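Local coordinates for periplasmic sugar-binding protein (Chloroflexus aurantiacus, PDB 4RXU) that binds beta-D-glucopyranose in the cleft between two alpha/beta lobes and probably delivers sugar to an ABC-type transporter as its periplasmic receptor, at residues A[81-86]-A[108-113]; A[255-260]-A[290-295]; A[171-176]-A[213-218]. All blocks are in the same frame, centred on the assembly; numbering follows the deposited sequence.

Contacts 2 and 3 are buried, their centres about 15 and 12 Å from the centre of the chain, and their touching residues are all at least partly shielded from solvent; contact 1 has its centre about 28 Å away, at a partly buried edge. Contacts 1 and 3 are apolar: aliphatic branches between two helix ends in the first, a phenyl ring against isoleucines in the other. Contact 2 instead sets a helix against a loop through a glutamine amide with polar partners. No element is shared. Contact 3 lies among helices of the lobe with the four-stranded parallel sheet; contact 2 joins a helix of that lobe to the loop entering strand 295-298 of contact 1's mixed sheet.

Contact 1: A[81-86]-A[108-113]; sequences ALIAKG and RAAGVK
Two neighbouring beta-alpha-beta crossovers of the Rossmann-like periplasmic-binding-protein fold meet at their helix ends, where Ile-83 of helix 72-84 touches Ala-110 and Val-112, just past helix 101-109. The helices lead into the adjacent parallel strands 89-92 and 113-117, and each finishes in a Schellman motif built on a glycine with positive phi. At the first, Gly-86 N bonds back to Ile-83 O at 3.0 Å, and weakly to Leu-82 O. At the second, Gly-111 N reaches Arg-108 O, also at 3.0 Å, and Val-112 N bonds to Ala-107 O. This second turn reverses the chain, and Ala-110 and Val-112, on the two sides of its glycine, both direct CB toward the other helix end. The backbones stay well apart: the closest CA atoms, those of Ile-83 and Ala-110, are 7.2 Å from each other. Ile-83 bridges that interval by dividing its two branches. With CG1 beside the backbone N (chi1 -71°), CG2 lies opposite that nitrogen, and this methyl makes the closer approach, to CB of Ala-110, a residue at the surface. The CG1 branch serves the buried Val-112. Val-112 also packs on Ile-87 and on Leu-90 of strand 89-92, the same strand residue met by Leu-82, so the contact grades from the surface at Ala-110 to the sheet at Val-112. The shared surface is small, 105 Å² with both sides summed, as expected when one isoleucine supplies nearly all of one face. Methyl meets methyl at 3.8 Å between Ile-83 CG2 and Ala-110 CB, while the deeper pair, Ile-83 CG1 and Val-112 CG2, is looser at 4.3 Å.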
loop_
_atom_site.group_PDB
_atom_site.type_symbol
_atom_site.label_atom_id
_atom_site.label_comp_id
_atom_site.label_asym_id
_atom_site.label_seq_id
_atom_site.Cartn_x
_atom_site.Cartn_y
_atom_site.Cartn_z
ATOM N N ALA A 81 14.746 -0.895 22.104
ATOM C CA ALA A 81 16.157 -1.260 21.895
ATOM C C ALA A 81 16.891 -0.113 21.230
ATOM O O ALA A 81 18.014 0.206 21.590
ATOM C CB ALA A 81 16.269 -2.498 21.039
ATOM N N LEU A 82 16.232 0.527 20.265
ATOM C CA LEU A 82 16.866 1.619 19.534
ATOM C C LEU A 82 17.047 2.844 20.439
ATOM O O LEU A 82 18.074 3.519 20.399
ATOM C CB LEU A 82 16.035 1.974 18.310
ATOM C CG LEU A 82 16.115 0.915 17.201
ATOM C CD1 LEU A 82 15.060 1.196 16.129
ATOM C CD2 LEU A 82 17.511 0.789 16.590
ATOM N N ILE A 83 16.038 3.117 21.260
ATOM C CA ILE A 83 16.133 4.196 22.262
ATOM C C ILE A 83 17.356 3.967 23.129
ATOM O O ILE A 83 18.116 4.904 23.393
ATOM C CB ILE A 83 14.882 4.274 23.141
ATOM C CG1 ILE A 83 13.711 4.811 22.319
ATOM C CG2 ILE A 83 15.136 5.153 24.365
ATOM C CD1 ILE A 83 12.368 4.599 22.989
ATOM N N ALA A 84 17.552 2.720 23.545
ATOM C CA ALA A 84 18.635 2.385 24.456
ATOM C C ALA A 84 19.999 2.506 23.794
ATOM O O ALA A 84 21.009 2.764 24.453
ATOM C CB ALA A 84 18.437 1.001 25.039
ATOM N N LYS A 85 20.024 2.317 22.487
ATOM C CA LYS A 85 21.227 2.568 21.703
ATOM C C LYS A 85 21.510 4.033 21.395
ATOM O O LYS A 85 22.545 4.353 20.816
ATOM C CB LYS A 85 21.127 1.832 20.397
ATOM C CG LYS A 85 21.227 0.345 20.578
ATOM C CD LYS A 85 21.455 -0.292 19.232
ATOM C CE LYS A 85 21.607 -1.790 19.368
ATOM N NZ LYS A 85 20.256 -2.409 19.358
ATOM N N GLY A 86 20.573 4.912 21.711
ATOM C CA GLY A 86 20.824 6.349 21.653
ATOM C C GLY A 86 20.328 7.041 20.408
ATOM O O GLY A 86 20.766 8.135 20.071
ATOM N N ARG A 108 8.901 9.482 21.843
ATOM C CA ARG A 108 8.785 10.921 22.179
ATOM C C ARG A 108 9.231 11.193 23.616
ATOM O O ARG A 108 9.879 12.215 23.898
ATOM C CB ARG A 108 7.370 11.478 21.988
ATOM C CG ARG A 108 7.237 12.958 22.392
ATOM C CD ARG A 108 5.816 13.470 22.280
ATOM N NE ARG A 108 4.924 12.603 23.026
ATOM C CZ ARG A 108 3.617 12.779 23.141
ATOM N NH1 ARG A 108 3.021 13.819 22.572
ATOM N NH2 ARG A 108 2.916 11.900 23.823
ATOM N N ALA A 109 8.889 10.289 24.524
ATOM C CA ALA A 109 9.205 10.487 25.929
ATOM C C ALA A 109 10.693 10.475 26.224
ATOM O O ALA A 109 11.136 11.007 27.254
ATOM C CB ALA A 109 8.470 9.448 26.753
ATOM N N ALA A 110 11.458 9.863 25.324
ATOM C CA ALA A 110 12.898 9.806 25.433
ATOM C C ALA A 110 13.584 10.852 24.561
ATOM O O ALA A 110 14.804 10.823 24.421
ATOM C CB ALA A 110 13.393 8.399 25.095
ATOM N N GLY A 111 12.815 11.794 24.014
ATOM C CA GLY A 111 13.373 12.860 23.207
ATOM C C GLY A 111 13.726 12.437 21.801
ATOM O O GLY A 111 14.564 13.062 21.156
ATOM N N VAL A 112 13.048 11.392 21.325
ATOM C CA VAL A 112 13.285 10.881 19.993
ATOM C C VAL A 112 12.179 11.364 19.069
ATOM O O VAL A 112 10.993 11.227 19.383
ATOM C CB VAL A 112 13.317 9.345 19.981
ATOM C CG1 VAL A 112 13.540 8.819 18.558
ATOM C CG2 VAL A 112 14.383 8.836 20.949
ATOM N N LYS A 113 12.588 11.900 17.916
ATOM C CA LYS A 113 11.660 12.342 16.888
ATOM C C LYS A 113 11.107 11.108 16.180
ATOM O O LYS A 113 11.803 10.122 15.950
ATOM C CB LYS A 113 12.322 13.275 15.872
ATOM C CG LYS A 113 12.922 14.508 16.487
ATOM C CD LYS A 113 11.867 15.489 16.884
ATOM C CE LYS A 113 12.530 16.751 17.399
ATOM N NZ LYS A 113 11.551 17.433 18.254
#

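Contact 2: A[255-260]-A[290-295]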
loop_
_atom_site.group_PDB
_atom_site.type_symbol
_atom_site.label_atom_id
_atom_site.label_comp_id
_atom_site.label_asym_id
_atom_site.label_seq_id
_atom_site.Cartn_x
_atom_site.Cartn_y
_atom_site.Cartn_z
ATOM N N THR A 255 -1.327 -9.773 -4.019
ATOM C CA THR A 255 -2.721 -10.196 -3.934
ATOM C C THR A 255 -3.394 -10.197 -5.323
ATOM O O THR A 255 -4.226 -11.060 -5.603
ATOM C CB THR A 255 -3.532 -9.349 -2.919
ATOM O OG1 THR A 255 -3.590 -7.971 -3.325
ATOM C CG2 THR A 255 -2.981 -9.473 -1.497
ATOM N N ALA A 256 -3.009 -9.246 -6.186
ATOM C CA ALA A 256 -3.478 -9.232 -7.575
ATOM C C ALA A 256 -3.134 -10.517 -8.325
ATOM O O ALA A 256 -3.978 -11.053 -9.058
ATOM C CB ALA A 256 -2.916 -8.032 -8.314
ATOM N N ARG A 257 -1.914 -11.007 -8.163
ATOM C CA ARG A 257 -1.516 -12.215 -8.877
ATOM C C ARG A 257 -2.298 -13.400 -8.347
ATOM O O ARG A 257 -2.726 -14.248 -9.123
ATOM C CB ARG A 257 -0.012 -12.433 -8.778
ATOM C CG ARG A 257 0.805 -11.331 -9.457
ATOM C CD ARG A 257 2.255 -11.750 -9.687
ATOM N NE ARG A 257 2.884 -12.292 -8.470
ATOM C CZ ARG A 257 3.342 -11.557 -7.459
ATOM N NH1 ARG A 257 3.291 -10.229 -7.534
ATOM N NH2 ARG A 257 3.846 -12.155 -6.354
ATOM N N ALA A 258 -2.481 -13.461 -7.023
ATOM C CA ALA A 258 -3.227 -14.566 -6.400
ATOM C C ALA A 258 -4.663 -14.593 -6.916
ATOM O O ALA A 258 -5.193 -15.640 -7.280
ATOM C CB ALA A 258 -3.232 -14.408 -4.888
ATOM N N ILE A 259 -5.275 -13.420 -6.962
ATOM C CA ILE A 259 -6.652 -13.270 -7.404
ATOM C C ILE A 259 -6.772 -13.526 -8.902
ATOM O O ILE A 259 -7.640 -14.284 -9.359
ATOM C CB ILE A 259 -7.208 -11.870 -7.021
ATOM C CG1 ILE A 259 -7.297 -11.755 -5.487
ATOM C CG2 ILE A 259 -8.554 -11.627 -7.677
ATOM C CD1 ILE A 259 -7.361 -10.345 -4.944
ATOM N N ALA A 260 -5.874 -12.921 -9.664
ATOM C CA ALA A 260 -5.805 -13.197 -11.106
ATOM C C ALA A 260 -5.657 -14.686 -11.405
ATOM O O ALA A 260 -6.299 -15.197 -12.321
ATOM C CB ALA A 260 -4.670 -12.413 -11.749
ATOM N N GLY A 290 0.320 -10.156 -19.990
ATOM C CA GLY A 290 -1.124 -10.014 -20.133
ATOM C C GLY A 290 -1.956 -10.687 -19.056
ATOM O O GLY A 290 -3.111 -11.009 -19.289
ATOM N N ARG A 291 -1.366 -10.888 -17.889
ATOM C CA ARG A 291 -2.041 -11.591 -16.778
ATOM C C ARG A 291 -2.452 -10.668 -15.654
ATOM O O ARG A 291 -3.277 -11.056 -14.835
ATOM C CB ARG A 291 -1.160 -12.695 -16.205
ATOM C CG ARG A 291 -0.673 -13.712 -17.231
ATOM C CD ARG A 291 -0.232 -14.979 -16.566
ATOM N NE ARG A 291 -1.430 -15.642 -16.086
ATOM C CZ ARG A 291 -1.480 -16.511 -15.091
ATOM N NH1 ARG A 291 -0.390 -16.862 -14.433
ATOM N NH2 ARG A 291 -2.653 -17.022 -14.761
ATOM N N GLN A 292 -1.904 -9.453 -15.633
ATOM C CA GLN A 292 -2.328 -8.419 -14.705
ATOM C C GLN A 292 -2.411 -7.155 -15.533
ATOM O O GLN A 292 -1.599 -6.941 -16.408
ATOM C CB GLN A 292 -1.307 -8.274 -13.579
ATOM C CG GLN A 292 -1.547 -7.098 -12.630
ATOM C CD GLN A 292 -0.597 -7.076 -11.430
ATOM O OE1 GLN A 292 -0.081 -8.117 -10.981
ATOM N NE2 GLN A 292 -0.432 -5.887 -10.845
ATOM N N SER A 293 -3.401 -6.322 -15.285
ATOM C CA SER A 293 -3.677 -5.195 -16.184
ATOM C C SER A 293 -2.807 -3.978 -15.919
ATOM O O SER A 293 -2.365 -3.285 -16.828
ATOM C CB SER A 293 -5.163 -4.782 -16.094
ATOM O OG SER A 293 -5.999 -5.898 -16.229
ATOM N N MET A 294 -2.585 -3.701 -14.647
ATOM C CA MET A 294 -1.846 -2.522 -14.248
ATOM C C MET A 294 -1.301 -2.670 -12.866
ATOM O O MET A 294 -1.760 -3.490 -12.089
ATOM C CB MET A 294 -2.719 -1.263 -14.278
ATOM C CG MET A 294 -3.850 -1.249 -13.249
ATOM S SD MET A 294 -3.441 -0.564 -11.566
ATOM C CE MET A 294 -3.972 1.142 -11.830
ATOM N N THR A 295 -0.313 -1.832 -12.572
ATOM C CA THR A 295 0.140 -1.642 -11.210
ATOM C C THR A 295 0.366 -0.144 -10.980
ATOM O O THR A 295 0.772 0.592 -11.874
ATOM C CB THR A 295 1.428 -2.451 -10.875
ATOM O OG1 THR A 295 1.677 -2.441 -9.459
ATOM C CG2 THR A 295 2.646 -1.895 -11.614
#
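Gln-292 lays the face of its carboxamide over the methyl of Ala-256. Three nearly equal distances from Ala-256 CB establish this: 3.9 Å to Gln-292 OE1, 4.0 Å to CD and 4.1 Å to NE2. An extended chain, with CG opposite the backbone N (chi1 173°), carries the amide from the loop between helix 281-288 and strand 295-298 to helix 253-264 of the periplasmic-binding-protein fold. The Arg-257 side chain is about 10 Å from the bound glucose, so this is packing, not the pocket itself. The oxygen end meets the aliphatic part of Arg-257, Arg-257 CG lying 3.7 Å from Gln-292 OE1. The Arg-257 chain bends at chi3, and its guanidinium plane ends only 16° from the amide plane. Both groups are tied to one hydroxyl, since Ser-283 OG is hydrogen-bonded to Gln-292 OE1 and to Arg-257 NH1. The nitrogen end is held from the loop itself: Gln-292 NE2 donates to Met-294 O at 3.0 Å. That bond is almost straight, 177° at the hydrogen, and leaves in the amide plane, although NE2 stands above the plane of the accepting carbonyl. NE2 also bonds to Asp-253 OD1. These two acceptors identify the nitrogen end. One helical turn on from Ala-256, the methyl of Ala-260 rests 3.6 Å from Arg-291 O, a carbonyl satisfied by Tyr-272 OH. Across the interface only van der Waals contact operates; the buried amide and the Arg-291 carbonyl find their bonds in the loop or outside both segments, so alanines can lie against them without leaving either oxygen unsatisfied.

Contact 3: A[171-176]-A[213-218]; sequences LFFEGA and KIIGQV
Phe-173 projects from helix 167-185 toward helix 208-218, and its contacts change along its length. At the base, CB comes within 4.3 Å of Ile-215 CD1, the tip of a side chain whose CB does not itself head for the first helix. CG lies opposite the backbone N (chi1 -174°), which carries the ring outward to bridge segments whose nearest CA atoms, in Phe-173 and Ile-215, are 8.1 Å apart. Ile-215 CG1 then approaches the ring obliquely. At the far end the two branches of Ile-214 divide the ring atoms between them. CE1 meets the CG2 methyl at 4.0 Å, and CE2 meets the CD1 methyl at the same 4.0 Å. CZ sits between the branches, closest to Ile-214 CG2 at 3.7 Å. The two side chains cross at about a right angle, so the isoleucine spans the end of the phenyl. Met-211 of helix 208-218 also touches Phe-173, while Leu-206 and Ala-197 pack on Ile-214. Both isoleucines and the phenylalanine are buried. The neighbouring Phe-172 points another way and touches the bound beta-D-glucopyranose, so helix 167-185 gives Phe-172, along with Asn-168, to the sugar pocket and packs on helix 208-218 with Phe-173, helix-on-helix packing in one alpha/beta lobe, that of the four-stranded parallel sheet, of a sugar-binding periplasmic protein.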
loop_
_atom_site.group_PDB
_atom_site.type_symbol
_atom_site.label_atom_id
_atom_site.label_comp_id
_atom_site.label_asym_id
_atom_site.label_seq_id
_atom_site.Cartn_x
_atom_site.Cartn_y
_atom_site.Cartn_z
ATOM N N LEU A 171 -7.216 4.007 3.245
ATOM C CA LEU A 171 -6.970 5.080 2.255
ATOM C C LEU A 171 -7.080 4.544 0.828
ATOM O O LEU A 171 -7.707 5.166 -0.033
ATOM C CB LEU A 171 -5.608 5.765 2.464
ATOM C CG LEU A 171 -5.488 6.496 3.808
ATOM C CD1 LEU A 171 -4.067 6.988 4.101
ATOM C CD2 LEU A 171 -6.468 7.660 3.833
ATOM N N PHE A 172 -6.492 3.389 0.566
ATOM C CA PHE A 172 -6.587 2.824 -0.770
ATOM C C PHE A 172 -8.049 2.520 -1.090
ATOM O O PHE A 172 -8.504 2.717 -2.205
ATOM C CB PHE A 172 -5.813 1.525 -0.899
ATOM C CG PHE A 172 -4.346 1.621 -0.606
ATOM C CD1 PHE A 172 -3.551 2.685 -1.026
ATOM C CD2 PHE A 172 -3.747 0.573 0.056
ATOM C CE1 PHE A 172 -2.188 2.713 -0.728
ATOM C CE2 PHE A 172 -2.401 0.586 0.328
ATOM C CZ PHE A 172 -1.617 1.652 -0.053
ATOM N N PHE A 173 -8.774 1.985 -0.111
ATOM C CA PHE A 173 -10.154 1.641 -0.367
ATOM C C PHE A 173 -10.980 2.920 -0.608
ATOM O O PHE A 173 -11.827 2.973 -1.519
ATOM C CB PHE A 173 -10.784 0.846 0.755
ATOM C CG PHE A 173 -12.150 0.379 0.404
ATOM C CD1 PHE A 173 -12.330 -0.723 -0.405
ATOM C CD2 PHE A 173 -13.254 1.128 0.789
ATOM C CE1 PHE A 173 -13.610 -1.106 -0.785
ATOM C CE2 PHE A 173 -14.511 0.752 0.431
ATOM C CZ PHE A 173 -14.690 -0.343 -0.378
ATOM N N GLU A 174 -10.766 3.933 0.219
ATOM C CA GLU A 174 -11.516 5.175 0.049
ATOM C C GLU A 174 -11.269 5.758 -1.348
ATOM O O GLU A 174 -12.196 6.208 -2.010
ATOM C CB GLU A 174 -11.136 6.206 1.120
ATOM C CG GLU A 174 -11.838 7.552 0.922
ATOM C CD GLU A 174 -11.471 8.598 1.959
ATOM O OE1 GLU A 174 -10.877 8.258 3.011
ATOM O OE2 GLU A 174 -11.804 9.779 1.729
ATOM N N GLY A 175 -10.007 5.836 -1.754
ATOM C CA GLY A 175 -9.671 6.437 -3.045
ATOM C C GLY A 175 -10.386 5.721 -4.182
ATOM O O GLY A 175 -10.948 6.345 -5.146
ATOM N N ALA A 176 -10.415 4.398 -4.067
ATOM C CA ALA A 176 -11.113 3.583 -5.076
ATOM C C ALA A 176 -12.621 3.754 -5.019
ATOM O O ALA A 176 -13.294 3.893 -6.043
ATOM C CB ALA A 176 -10.750 2.110 -4.913
ATOM N N LYS A 213 -16.534 -2.541 7.598
ATOM C CA LYS A 213 -17.455 -3.675 7.323
ATOM C C LYS A 213 -17.218 -4.249 5.928
ATOM O O LYS A 213 -17.251 -5.452 5.731
ATOM C CB LYS A 213 -18.931 -3.280 7.454
ATOM C CG LYS A 213 -19.321 -2.862 8.861
ATOM C CD LYS A 213 -20.813 -2.790 9.040
ATOM C CE LYS A 213 -21.369 -1.526 8.462
ATOM N NZ LYS A 213 -22.850 -1.558 8.615
ATOM N N ILE A 214 -16.974 -3.367 4.963
ATOM C CA ILE A 214 -16.673 -3.825 3.617
ATOM C C ILE A 214 -15.334 -4.534 3.610
ATOM O O ILE A 214 -15.219 -5.662 3.106
ATOM C CB ILE A 214 -16.680 -2.679 2.573
ATOM C CG1 ILE A 214 -18.062 -2.012 2.516
ATOM C CG2 ILE A 214 -16.295 -3.218 1.199
ATOM C CD1 ILE A 214 -18.032 -0.721 1.719
ATOM N N ILE A 215 -14.328 -3.879 4.186
ATOM C CA ILE A 215 -12.987 -4.452 4.202
ATOM C C ILE A 215 -13.017 -5.813 4.882
ATOM O O ILE A 215 -12.376 -6.736 4.435
ATOM C CB ILE A 215 -11.953 -3.479 4.828
ATOM C CG1 ILE A 215 -11.800 -2.277 3.901
ATOM C CG2 ILE A 215 -10.623 -4.178 5.175
ATOM C CD1 ILE A 215 -11.082 -1.112 4.531
ATOM N N GLY A 216 -13.805 -5.955 5.937
ATOM C CA GLY A 216 -13.883 -7.265 6.617
ATOM C C GLY A 216 -14.320 -8.391 5.704
ATOM O O GLY A 216 -13.890 -9.525 5.831
ATOM N N GLN A 217 -15.240 -8.070 4.797
ATOM C CA GLN A 217 -15.754 -9.066 3.850
ATOM C C GLN A 217 -14.800 -9.366 2.697
ATOM O O GLN A 217 -14.862 -10.458 2.113
ATOM C CB GLN A 217 -17.069 -8.599 3.254
ATOM C CG GLN A 217 -18.211 -8.660 4.223
ATOM C CD GLN A 217 -19.528 -8.498 3.502
ATOM O OE1 GLN A 217 -19.651 -7.671 2.607
ATOM N NE2 GLN A 217 -20.518 -9.263 3.904
ATOM N N VAL A 218 -13.947 -8.403 2.364
ATOM C CA VAL A 218 -13.096 -8.509 1.159
ATOM C C VAL A 218 -11.598 -8.431 1.457
ATOM O O VAL A 218 -10.800 -8.283 0.554
ATOM C CB VAL A 218 -13.499 -7.507 0.040
ATOM C CG1 VAL A 218 -14.985 -7.630 -0.283
ATOM C CG2 VAL A 218 -13.131 -6.062 0.380
#